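Local atomic coordinates of protein argonaute (Marinitoga piezophila, PDB entry 5I4A), a protein that uses short RNA guides with a 5'-hydroxyl end to bind complementary DNA or RNA targets and cleave them, and may take part in defence against mobile genetic elements. Residues L86-L91 / I135-I140; H323-R328 / E408-F413; I414-V419 / T612-Y617. All coordinates share one frame; numbering follows the deposited sequence.

Contact 1 (L86-L91 / I135-I140); sequences LFVKTL and IKIHNI. With nucleotides of chain B.
Ile137 turns its CG1 branch anti to the carbonyl carbon (chi1 -65°) and then runs straight on through chi2 (177°), an extended branch that carries CD1 away from the strand to Leu91 on the helix. The CG of Leu91, which lies anti to its own backbone N, and the CD1 of Ile137 are 3.8 Å apart, and the two side chains cross obliquely. Ile137 CD1 also rests 3.9 Å from the backbone O of Val88. The other branch of Ile137 faces Val88 more loosely, CG2 lying 4.4 Å from Val88 CG1. One branched isoleucine on the strand thus touches two helix residues three positions apart, Val88 and Leu91, which belong to the same helix face. This is a helix-on-sheet contact between the N-terminal domain and linker L1; beyond the two segments, Leu146 and Ile95 also pack on Ile137. The preceding strand residue, Lys136, serves the guide RNA instead. Lys136 NZ donates to OP1 of A11 of chain B at 2.8 Å, where an ammonium group suits the phosphate charge, with a weak second bond of 3.4 Å from Lys136 NZ to O5' of U10 of chain B.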
# COMPACT_ATOMS: atom_id res chain seq x y z
N LEU A 86 2.37 24.63 9.88
CA LEU A 86 3.58 25.42 9.69
C LEU A 86 4.72 24.91 10.56
O LEU A 86 5.87 24.83 10.11
CB LEU A 86 3.31 26.89 9.98
CG LEU A 86 4.48 27.87 9.87
CD1 LEU A 86 5.13 27.77 8.50
CD2 LEU A 86 4.01 29.30 10.13
N PHE A 87 4.42 24.55 11.81
CA PHE A 87 5.45 24.00 12.68
C PHE A 87 6.00 22.69 12.12
O PHE A 87 7.22 22.48 12.12
CB PHE A 87 4.89 23.79 14.09
CG PHE A 87 5.87 23.19 15.05
CD1 PHE A 87 6.76 23.99 15.74
CD2 PHE A 87 5.90 21.82 15.27
CE1 PHE A 87 7.67 23.44 16.62
CE2 PHE A 87 6.81 21.26 16.15
CZ PHE A 87 7.69 22.07 16.83
N VAL A 88 5.12 21.81 11.64
CA VAL A 88 5.56 20.52 11.12
C VAL A 88 6.35 20.72 9.83
O VAL A 88 7.40 20.10 9.62
CB VAL A 88 4.35 19.59 10.91
CG1 VAL A 88 4.77 18.32 10.18
CG2 VAL A 88 3.70 19.26 12.24
N LYS A 89 5.84 21.56 8.93
CA LYS A 89 6.56 21.86 7.70
C LYS A 89 7.95 22.41 7.99
O LYS A 89 8.95 21.98 7.40
CB LYS A 89 5.76 22.85 6.86
CG LYS A 89 6.53 23.48 5.71
CD LYS A 89 5.73 24.60 5.07
CE LYS A 89 6.50 25.26 3.94
NZ LYS A 89 5.70 26.34 3.30
N THR A 90 8.04 23.35 8.93
CA THR A 90 9.32 23.95 9.29
C THR A 90 10.27 22.92 9.88
O THR A 90 11.46 22.89 9.56
CB THR A 90 9.10 25.10 10.27
OG1 THR A 90 8.14 26.02 9.72
CG2 THR A 90 10.41 25.83 10.53
N LEU A 91 9.75 22.06 10.76
CA LEU A 91 10.59 21.04 11.38
C LEU A 91 11.10 20.04 10.35
O LEU A 91 12.26 19.60 10.41
CB LEU A 91 9.81 20.33 12.49
CG LEU A 91 10.57 19.44 13.47
CD1 LEU A 91 11.71 20.19 14.12
CD2 LEU A 91 9.61 18.91 14.52
N ILE A 135 12.88 9.31 7.99
CA ILE A 135 12.50 10.12 9.14
C ILE A 135 11.09 10.65 8.92
O ILE A 135 10.78 11.17 7.84
CB ILE A 135 13.49 11.28 9.35
CG1 ILE A 135 14.93 10.77 9.32
CG2 ILE A 135 13.22 11.96 10.66
CD1 ILE A 135 15.32 9.93 10.51
N LYS A 136 10.24 10.53 9.94
CA LYS A 136 8.88 11.06 9.89
C LYS A 136 8.54 11.70 11.23
O LYS A 136 9.10 11.35 12.27
CB LYS A 136 7.87 9.95 9.56
CG LYS A 136 7.92 9.48 8.12
CD LYS A 136 7.65 10.63 7.16
CE LYS A 136 7.45 10.13 5.74
NZ LYS A 136 6.74 11.15 4.92
N ILE A 137 7.60 12.65 11.19
CA ILE A 137 7.20 13.43 12.35
C ILE A 137 5.82 12.98 12.79
O ILE A 137 4.91 12.86 11.96
CB ILE A 137 7.22 14.94 12.04
CG1 ILE A 137 8.65 15.40 11.75
CG2 ILE A 137 6.62 15.73 13.19
CD1 ILE A 137 8.74 16.86 11.36
N HIS A 138 5.65 12.74 14.08
CA HIS A 138 4.41 12.22 14.63
C HIS A 138 3.96 13.08 15.80
O HIS A 138 4.78 13.50 16.63
CB HIS A 138 4.58 10.77 15.08
CG HIS A 138 5.23 9.90 14.04
ND1 HIS A 138 4.51 9.28 13.04
CD2 HIS A 138 6.52 9.56 13.85
CE1 HIS A 138 5.34 8.60 12.27
NE2 HIS A 138 6.57 8.75 12.74
N ASN A 139 2.66 13.34 15.86
CA ASN A 139 2.04 14.12 16.93
C ASN A 139 1.24 13.15 17.80
O ASN A 139 0.10 12.82 17.49
CB ASN A 139 1.17 15.23 16.36
CG ASN A 139 0.83 16.29 17.39
OD1 ASN A 139 -0.19 16.98 17.27
ND2 ASN A 139 1.68 16.44 18.40
N ILE A 140 1.86 12.68 18.89
CA ILE A 140 1.26 11.70 19.78
C ILE A 140 1.09 12.34 21.15
O ILE A 140 2.05 12.86 21.73
CB ILE A 140 2.13 10.43 19.90
CG1 ILE A 140 2.55 9.92 18.52
CG2 ILE A 140 1.37 9.34 20.66
CD1 ILE A 140 3.48 8.72 18.59
P A B 11 3.93 13.91 6.27
OP1 A B 11 5.19 13.38 5.68
OP2 A B 11 3.82 14.09 7.74
O5' A B 11 3.63 15.30 5.56
C5' A B 11 2.66 16.19 6.08
C4' A B 11 2.86 17.57 5.52
O4' A B 11 4.09 18.12 6.06
C3' A B 11 3.04 17.62 4.01
O3' A B 11 1.82 17.65 3.28
C2' A B 11 3.93 18.84 3.80
O2' A B 11 3.18 20.04 3.84
C1' A B 11 4.82 18.77 5.04
N9 A B 11 6.05 18.00 4.79
C8 A B 11 6.26 16.64 4.87
N7 A B 11 7.48 16.28 4.58
C5 A B 11 8.11 17.49 4.29
C6 A B 11 9.43 17.82 3.90
N6 A B 11 10.40 16.91 3.74
N1 A B 11 9.70 19.12 3.69
C2 A B 11 8.74 20.04 3.85
N3 A B 11 7.48 19.85 4.21
C4 A B 11 7.24 18.55 4.41
P U B 10 4.77 8.48 2.34
OP1 U B 10 5.98 7.93 3.00
OP2 U B 10 3.65 7.57 2.03
O5' U B 10 4.25 9.73 3.17
O3' U B 10 2.72 12.96 5.80

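Contact 2 (H323-R328 / E408-F413); sequences HSVFYR and EDIKPF. With nucleotides of chain B.
Arg328 NH1 donates to the backbone O of His323 at 2.7 Å, with a bent N-H...O angle of 133°, and one guanidinium face lies over the CA of Val325, offset toward the rim; Val325 is the residue that reaches across to Pro412 and Ile410. The acceptor lies close to the guanidinium plane, and NH1 approaches in the carbonyl plane. These residues belong to the Mid domain, whose parallel sheet is flanked by helices; here the start of helix 325-333 meets the break between helices 404-409 and 412-424. Ser324 is the N-cap of helix 325-333: its OG accepts a weak bond of 3.3 Å from Phe326 N and is also hydrogen-bonded to Leu318 O. The contact itself is apolar and small. Val325 CG2 touches Pro412 CB at 4.1 Å, the two side chains crossing at about a right angle, while Val325 CG1 lies 4.5 Å from Ile410 CG2. Ile410 leaves the helical conformation with a positive phi of 57°, and its CB bond points toward the 323-328 segment. Proline suits the first turn of helix 412-424, where its lack of an N-H costs no helical bond. The CB bond of Phe413 points away from the 323-328 segment; A2 of chain B lies at the edge of its ring, near the ring plane, with Phe413 CE2 3.6 Å from N1 of A2 of chain B.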
# COMPACT_ATOMS: atom_id res chain seq x y z
N HIS A 323 -11.18 -38.69 -7.89
CA HIS A 323 -10.67 -38.62 -6.53
C HIS A 323 -9.32 -37.91 -6.47
O HIS A 323 -8.56 -38.10 -5.52
CB HIS A 323 -10.57 -40.02 -5.92
CG HIS A 323 -11.88 -40.74 -5.85
ND1 HIS A 323 -12.88 -40.36 -4.98
CD2 HIS A 323 -12.36 -41.79 -6.55
CE1 HIS A 323 -13.92 -41.17 -5.14
NE2 HIS A 323 -13.63 -42.04 -6.09
N SER A 324 -9.01 -37.09 -7.48
CA SER A 324 -7.79 -36.30 -7.50
C SER A 324 -7.79 -35.27 -6.38
O SER A 324 -8.78 -35.11 -5.66
CB SER A 324 -7.63 -35.60 -8.84
OG SER A 324 -8.57 -34.55 -8.98
N VAL A 325 -6.67 -34.55 -6.23
CA VAL A 325 -6.59 -33.49 -5.23
C VAL A 325 -7.62 -32.40 -5.52
O VAL A 325 -8.14 -31.77 -4.59
CB VAL A 325 -5.15 -32.93 -5.18
CG1 VAL A 325 -4.70 -32.48 -6.57
CG2 VAL A 325 -5.03 -31.80 -4.17
N PHE A 326 -7.94 -32.17 -6.79
CA PHE A 326 -8.95 -31.17 -7.13
C PHE A 326 -10.32 -31.57 -6.58
O PHE A 326 -11.03 -30.74 -6.00
CB PHE A 326 -9.02 -30.99 -8.65
CG PHE A 326 -10.02 -29.96 -9.09
CD1 PHE A 326 -9.66 -28.63 -9.23
CD2 PHE A 326 -11.33 -30.32 -9.37
CE1 PHE A 326 -10.58 -27.68 -9.64
CE2 PHE A 326 -12.26 -29.37 -9.77
CZ PHE A 326 -11.88 -28.05 -9.91
N TYR A 327 -10.71 -32.84 -6.76
CA TYR A 327 -12.01 -33.29 -6.27
C TYR A 327 -12.03 -33.43 -4.76
O TYR A 327 -13.07 -33.20 -4.13
CB TYR A 327 -12.39 -34.61 -6.93
CG TYR A 327 -12.75 -34.50 -8.39
CD1 TYR A 327 -14.03 -34.15 -8.79
CD2 TYR A 327 -11.80 -34.75 -9.38
CE1 TYR A 327 -14.36 -34.04 -10.13
CE2 TYR A 327 -12.12 -34.65 -10.72
CZ TYR A 327 -13.40 -34.29 -11.09
OH TYR A 327 -13.73 -34.19 -12.42
N ARG A 328 -10.92 -33.83 -4.15
CA ARG A 328 -10.87 -33.90 -2.70
C ARG A 328 -10.94 -32.52 -2.08
O ARG A 328 -11.58 -32.33 -1.03
CB ARG A 328 -9.60 -34.64 -2.24
CG ARG A 328 -9.52 -36.08 -2.72
CD ARG A 328 -8.53 -36.90 -1.90
NE ARG A 328 -7.20 -36.30 -1.87
CZ ARG A 328 -6.29 -36.46 -2.82
NH1 ARG A 328 -6.56 -37.18 -3.89
NH2 ARG A 328 -5.10 -35.88 -2.70
N GLU A 408 0.92 -27.93 -14.98
CA GLU A 408 1.82 -28.99 -15.42
C GLU A 408 2.44 -29.73 -14.24
O GLU A 408 2.60 -30.95 -14.28
CB GLU A 408 2.91 -28.41 -16.32
CG GLU A 408 2.49 -28.20 -17.77
CD GLU A 408 3.53 -27.43 -18.56
OE1 GLU A 408 4.40 -26.79 -17.93
OE2 GLU A 408 3.48 -27.47 -19.81
N ASP A 409 2.79 -29.00 -13.17
CA ASP A 409 3.53 -29.60 -12.06
C ASP A 409 2.64 -30.03 -10.90
O ASP A 409 3.05 -30.90 -10.12
CB ASP A 409 4.60 -28.63 -11.55
CG ASP A 409 5.87 -28.68 -12.39
OD1 ASP A 409 5.96 -27.92 -13.39
OD2 ASP A 409 6.78 -29.47 -12.07
N ILE A 410 1.45 -29.44 -10.75
CA ILE A 410 0.44 -29.91 -9.81
C ILE A 410 0.98 -29.94 -8.39
O ILE A 410 1.19 -31.01 -7.81
CB ILE A 410 -0.11 -31.29 -10.23
CG1 ILE A 410 -0.43 -31.31 -11.72
CG2 ILE A 410 -1.37 -31.64 -9.45
CD1 ILE A 410 -1.09 -32.60 -12.18
N LYS A 411 1.22 -28.77 -7.81
CA LYS A 411 1.52 -28.69 -6.39
C LYS A 411 0.20 -28.63 -5.62
O LYS A 411 -0.61 -27.74 -5.88
CB LYS A 411 2.38 -27.47 -6.07
CG LYS A 411 3.70 -27.45 -6.83
CD LYS A 411 4.54 -26.25 -6.45
CE LYS A 411 5.83 -26.21 -7.27
NZ LYS A 411 6.64 -25.00 -6.96
N PRO A 412 -0.06 -29.57 -4.70
CA PRO A 412 -1.40 -29.64 -4.09
C PRO A 412 -1.88 -28.35 -3.45
O PRO A 412 -3.06 -28.01 -3.61
CB PRO A 412 -1.24 -30.77 -3.05
CG PRO A 412 0.24 -31.05 -2.97
CD PRO A 412 0.80 -30.68 -4.29
N PHE A 413 -1.02 -27.61 -2.75
CA PHE A 413 -1.48 -26.39 -2.10
C PHE A 413 -1.95 -25.36 -3.12
O PHE A 413 -2.82 -24.54 -2.81
CB PHE A 413 -0.39 -25.81 -1.19
CG PHE A 413 0.74 -25.14 -1.93
CD1 PHE A 413 1.80 -25.89 -2.42
CD2 PHE A 413 0.76 -23.77 -2.12
CE1 PHE A 413 2.85 -25.28 -3.09
CE2 PHE A 413 1.80 -23.15 -2.79
CZ PHE A 413 2.85 -23.91 -3.27
P A B 2 -1.66 -18.31 -11.41
OP1 A B 2 -0.40 -17.71 -10.91
OP2 A B 2 -1.63 -19.61 -12.11
O5' A B 2 -2.64 -18.43 -10.16
C5' A B 2 -3.98 -18.87 -10.31
C4' A B 2 -4.60 -19.15 -8.96
O4' A B 2 -3.97 -20.32 -8.39
C3' A B 2 -4.38 -18.06 -7.92
O3' A B 2 -5.32 -17.00 -8.01
C2' A B 2 -4.44 -18.84 -6.61
O2' A B 2 -5.78 -19.14 -6.26
C1' A B 2 -3.74 -20.13 -7.01
N9 A B 2 -2.29 -20.05 -6.80
C8 A B 2 -1.31 -19.92 -7.76
N7 A B 2 -0.09 -19.87 -7.27
C5 A B 2 -0.29 -19.98 -5.90
C6 A B 2 0.61 -20.00 -4.81
N6 A B 2 1.93 -19.90 -4.94
N1 A B 2 0.08 -20.12 -3.57
C2 A B 2 -1.24 -20.22 -3.44
N3 A B 2 -2.18 -20.21 -4.39
C4 A B 2 -1.63 -20.09 -5.60

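Contact 3 (I414-V419 / T612-Y617); sequences IIKSYV and TPYTNY. With nucleotides of chain B.
Van der Waals contacts join the two segments: Ser417 OG sits at the edge of the Tyr614 ring, in its plane, 3.1 Å from both CD2 and CE2 of Tyr614. The Ser417 hydroxyl donates to Phe413 O, one turn back in its own helix; a small serine suits so close an approach. Further out along the ring, Lys416, bent at chi3, crosses the tyrosine at about a right angle with its CE 3.6 Å from Tyr614 OH, and its ammonium group makes a cation-pi contact with Phe285. Hydrogen bonds shape the loop and grip the RNA. Thr612 places OG1 between its backbone N and carbonyl carbon (chi1 77°), where it accepts from Tyr614 N at 3.2 Å, an ST turn within a type I beta turn, and also bonds O2' of U3 of chain B at 3.0 Å. Packing on A2 of chain B completes the set: Ser417 CB lies 3.2 Å from its N3, and Ile414 CG1 lies 3.9 Å from its C5. The Mid-domain helix packs on A2 and the PIWI-domain loop reaches U3 of chain B, with a ribose 2'-hydroxyl held directly, as befits the Mid-PIWI lobe that carries the 5' part of the guide in Argonautes.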
# COMPACT_ATOMS: atom_id res chain seq x y z
N ILE A 414 -1.41 -25.41 -4.34
CA ILE A 414 -1.85 -24.49 -5.38
C ILE A 414 -3.24 -24.89 -5.88
O ILE A 414 -4.13 -24.04 -6.02
CB ILE A 414 -0.82 -24.45 -6.52
CG1 ILE A 414 0.47 -23.79 -6.04
CG2 ILE A 414 -1.39 -23.71 -7.73
CD1 ILE A 414 1.56 -23.73 -7.08
N ILE A 415 -3.45 -26.18 -6.16
CA ILE A 415 -4.77 -26.63 -6.61
C ILE A 415 -5.80 -26.42 -5.51
O ILE A 415 -6.93 -26.01 -5.78
CB ILE A 415 -4.72 -28.10 -7.07
CG1 ILE A 415 -3.94 -28.23 -8.38
CG2 ILE A 415 -6.12 -28.65 -7.27
CD1 ILE A 415 -2.49 -28.55 -8.20
N LYS A 416 -5.42 -26.70 -4.25
CA LYS A 416 -6.31 -26.43 -3.13
C LYS A 416 -6.69 -24.96 -3.08
O LYS A 416 -7.87 -24.61 -2.93
CB LYS A 416 -5.64 -26.85 -1.82
CG LYS A 416 -5.48 -28.36 -1.65
CD LYS A 416 -4.63 -28.71 -0.43
CE LYS A 416 -5.39 -28.52 0.88
NZ LYS A 416 -4.68 -29.14 2.03
N SER A 417 -5.70 -24.08 -3.22
CA SER A 417 -5.96 -22.64 -3.21
C SER A 417 -6.86 -22.23 -4.36
O SER A 417 -7.77 -21.40 -4.19
CB SER A 417 -4.63 -21.89 -3.30
OG SER A 417 -3.86 -22.09 -2.12
N TYR A 418 -6.62 -22.79 -5.54
CA TYR A 418 -7.43 -22.50 -6.72
C TYR A 418 -8.90 -22.84 -6.46
O TYR A 418 -9.80 -22.05 -6.79
CB TYR A 418 -6.87 -23.29 -7.90
CG TYR A 418 -7.39 -22.94 -9.28
CD1 TYR A 418 -7.57 -21.61 -9.67
CD2 TYR A 418 -7.66 -23.94 -10.20
CE1 TYR A 418 -8.03 -21.30 -10.94
CE2 TYR A 418 -8.11 -23.63 -11.47
CZ TYR A 418 -8.29 -22.32 -11.84
OH TYR A 418 -8.75 -22.03 -13.10
N VAL A 419 -9.17 -23.99 -5.85
CA VAL A 419 -10.54 -24.37 -5.55
C VAL A 419 -11.12 -23.47 -4.47
O VAL A 419 -12.32 -23.13 -4.50
CB VAL A 419 -10.62 -25.86 -5.15
CG1 VAL A 419 -12.06 -26.25 -4.83
CG2 VAL A 419 -10.06 -26.74 -6.25
N THR A 612 -6.44 -16.63 -0.43
CA THR A 612 -6.16 -18.04 -0.26
C THR A 612 -5.99 -18.24 1.25
O THR A 612 -5.74 -17.31 1.94
CB THR A 612 -4.95 -18.62 -0.98
OG1 THR A 612 -3.77 -18.25 -0.29
CG2 THR A 612 -4.88 -18.17 -2.43
N PRO A 613 -6.10 -19.45 1.75
CA PRO A 613 -5.89 -19.68 3.19
C PRO A 613 -4.44 -19.55 3.64
O PRO A 613 -4.20 -19.52 4.85
CB PRO A 613 -6.40 -21.12 3.40
CG PRO A 613 -7.28 -21.40 2.24
CD PRO A 613 -6.71 -20.62 1.09
N TYR A 614 -3.49 -19.46 2.71
CA TYR A 614 -2.07 -19.49 3.03
C TYR A 614 -1.45 -18.10 3.15
O TYR A 614 -0.28 -18.00 3.52
CB TYR A 614 -1.32 -20.31 1.97
CG TYR A 614 -1.86 -21.72 1.85
CD1 TYR A 614 -1.68 -22.65 2.86
CD2 TYR A 614 -2.57 -22.12 0.72
CE1 TYR A 614 -2.17 -23.94 2.76
CE2 TYR A 614 -3.07 -23.41 0.61
CZ TYR A 614 -2.87 -24.31 1.63
OH TYR A 614 -3.36 -25.59 1.52
N THR A 615 -2.20 -17.04 2.84
CA THR A 615 -1.78 -15.67 3.11
C THR A 615 -2.98 -14.90 3.63
O THR A 615 -4.13 -15.28 3.42
CB THR A 615 -1.21 -14.96 1.86
OG1 THR A 615 -2.27 -14.74 0.92
CG2 THR A 615 -0.11 -15.78 1.20
N ASN A 616 -2.70 -13.78 4.30
CA ASN A 616 -3.77 -12.94 4.82
C ASN A 616 -3.59 -11.50 4.36
O ASN A 616 -2.48 -11.06 4.04
CB ASN A 616 -3.84 -12.99 6.36
CG ASN A 616 -2.50 -12.72 7.01
OD1 ASN A 616 -1.81 -13.64 7.44
ND2 ASN A 616 -2.13 -11.45 7.09
N TYR A 617 -4.70 -10.78 4.32
CA TYR A 617 -4.67 -9.38 3.94
C TYR A 617 -3.99 -8.53 5.01
O TYR A 617 -3.98 -8.88 6.19
CB TYR A 617 -6.09 -8.87 3.70
CG TYR A 617 -6.77 -9.52 2.51
CD1 TYR A 617 -6.10 -9.65 1.30
CD2 TYR A 617 -8.07 -9.99 2.59
CE1 TYR A 617 -6.71 -10.24 0.20
CE2 TYR A 617 -8.69 -10.59 1.50
CZ TYR A 617 -8.01 -10.71 0.31
OH TYR A 617 -8.61 -11.29 -0.78
P A B 2 -1.66 -18.31 -11.41
OP1 A B 2 -0.40 -17.71 -10.91
OP2 A B 2 -1.63 -19.61 -12.11
O5' A B 2 -2.64 -18.43 -10.16
C5' A B 2 -3.98 -18.87 -10.31
C4' A B 2 -4.60 -19.15 -8.96
O4' A B 2 -3.97 -20.32 -8.39
C3' A B 2 -4.38 -18.06 -7.92
O3' A B 2 -5.32 -17.00 -8.01
C2' A B 2 -4.44 -18.84 -6.61
O2' A B 2 -5.78 -19.14 -6.26
C1' A B 2 -3.74 -20.13 -7.01
N9 A B 2 -2.29 -20.05 -6.80
C8 A B 2 -1.31 -19.92 -7.76
N7 A B 2 -0.09 -19.87 -7.27
C5 A B 2 -0.29 -19.98 -5.90
C6 A B 2 0.61 -20.00 -4.81
N6 A B 2 1.93 -19.90 -4.94
N1 A B 2 0.08 -20.12 -3.57
C2 A B 2 -1.24 -20.22 -3.44
N3 A B 2 -2.18 -20.21 -4.39
C4 A B 2 -1.63 -20.09 -5.60
P U B 3 -4.88 -15.52 -7.58
OP1 U B 3 -6.07 -14.63 -7.67
OP2 U B 3 -3.65 -15.16 -8.32
O5' U B 3 -4.51 -15.68 -6.05
C5' U B 3 -3.46 -14.92 -5.48
C4' U B 3 -3.10 -15.43 -4.11
O4' U B 3 -2.36 -16.68 -4.23
C3' U B 3 -2.19 -14.53 -3.31
O3' U B 3 -2.91 -13.52 -2.63
C2' U B 3 -1.48 -15.49 -2.37
O2' U B 3 -2.31 -15.82 -1.27
C1' U B 3 -1.34 -16.73 -3.26
N1 U B 3 -0.04 -16.74 -3.96
C2 U B 3 1.12 -16.95 -3.22
O2 U B 3 1.12 -17.13 -2.01
N3 U B 3 2.28 -16.94 -3.95
C4 U B 3 2.40 -16.75 -5.31
O4 U B 3 3.52 -16.77 -5.82
C5 U B 3 1.17 -16.54 -6.00
C6 U B 3 0.02 -16.55 -5.32

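From the N terminus, contact 1 closes a loop of 43 residues, bringing helix 84-101 of the N-terminal domain against strand 127-140 of linker L1. Contact 2 opens only much later and closes within the Mid domain, across 79 residues. Contact 3 follows directly on helix 412-424 and closes the longest loop, 192 residues, from the Mid domain into the PIWI domain. The three lie in series; none nests in or crosses another. Contacts 2 and 3 share that helix and touch, Ile410 CG2 packing 3.5 Å from Ile415 CD1. Contact 1 lies on the opposite side of the chain's centre from the other two, about 54 Å from contact 2 between centres, yet all three meet the same guide RNA.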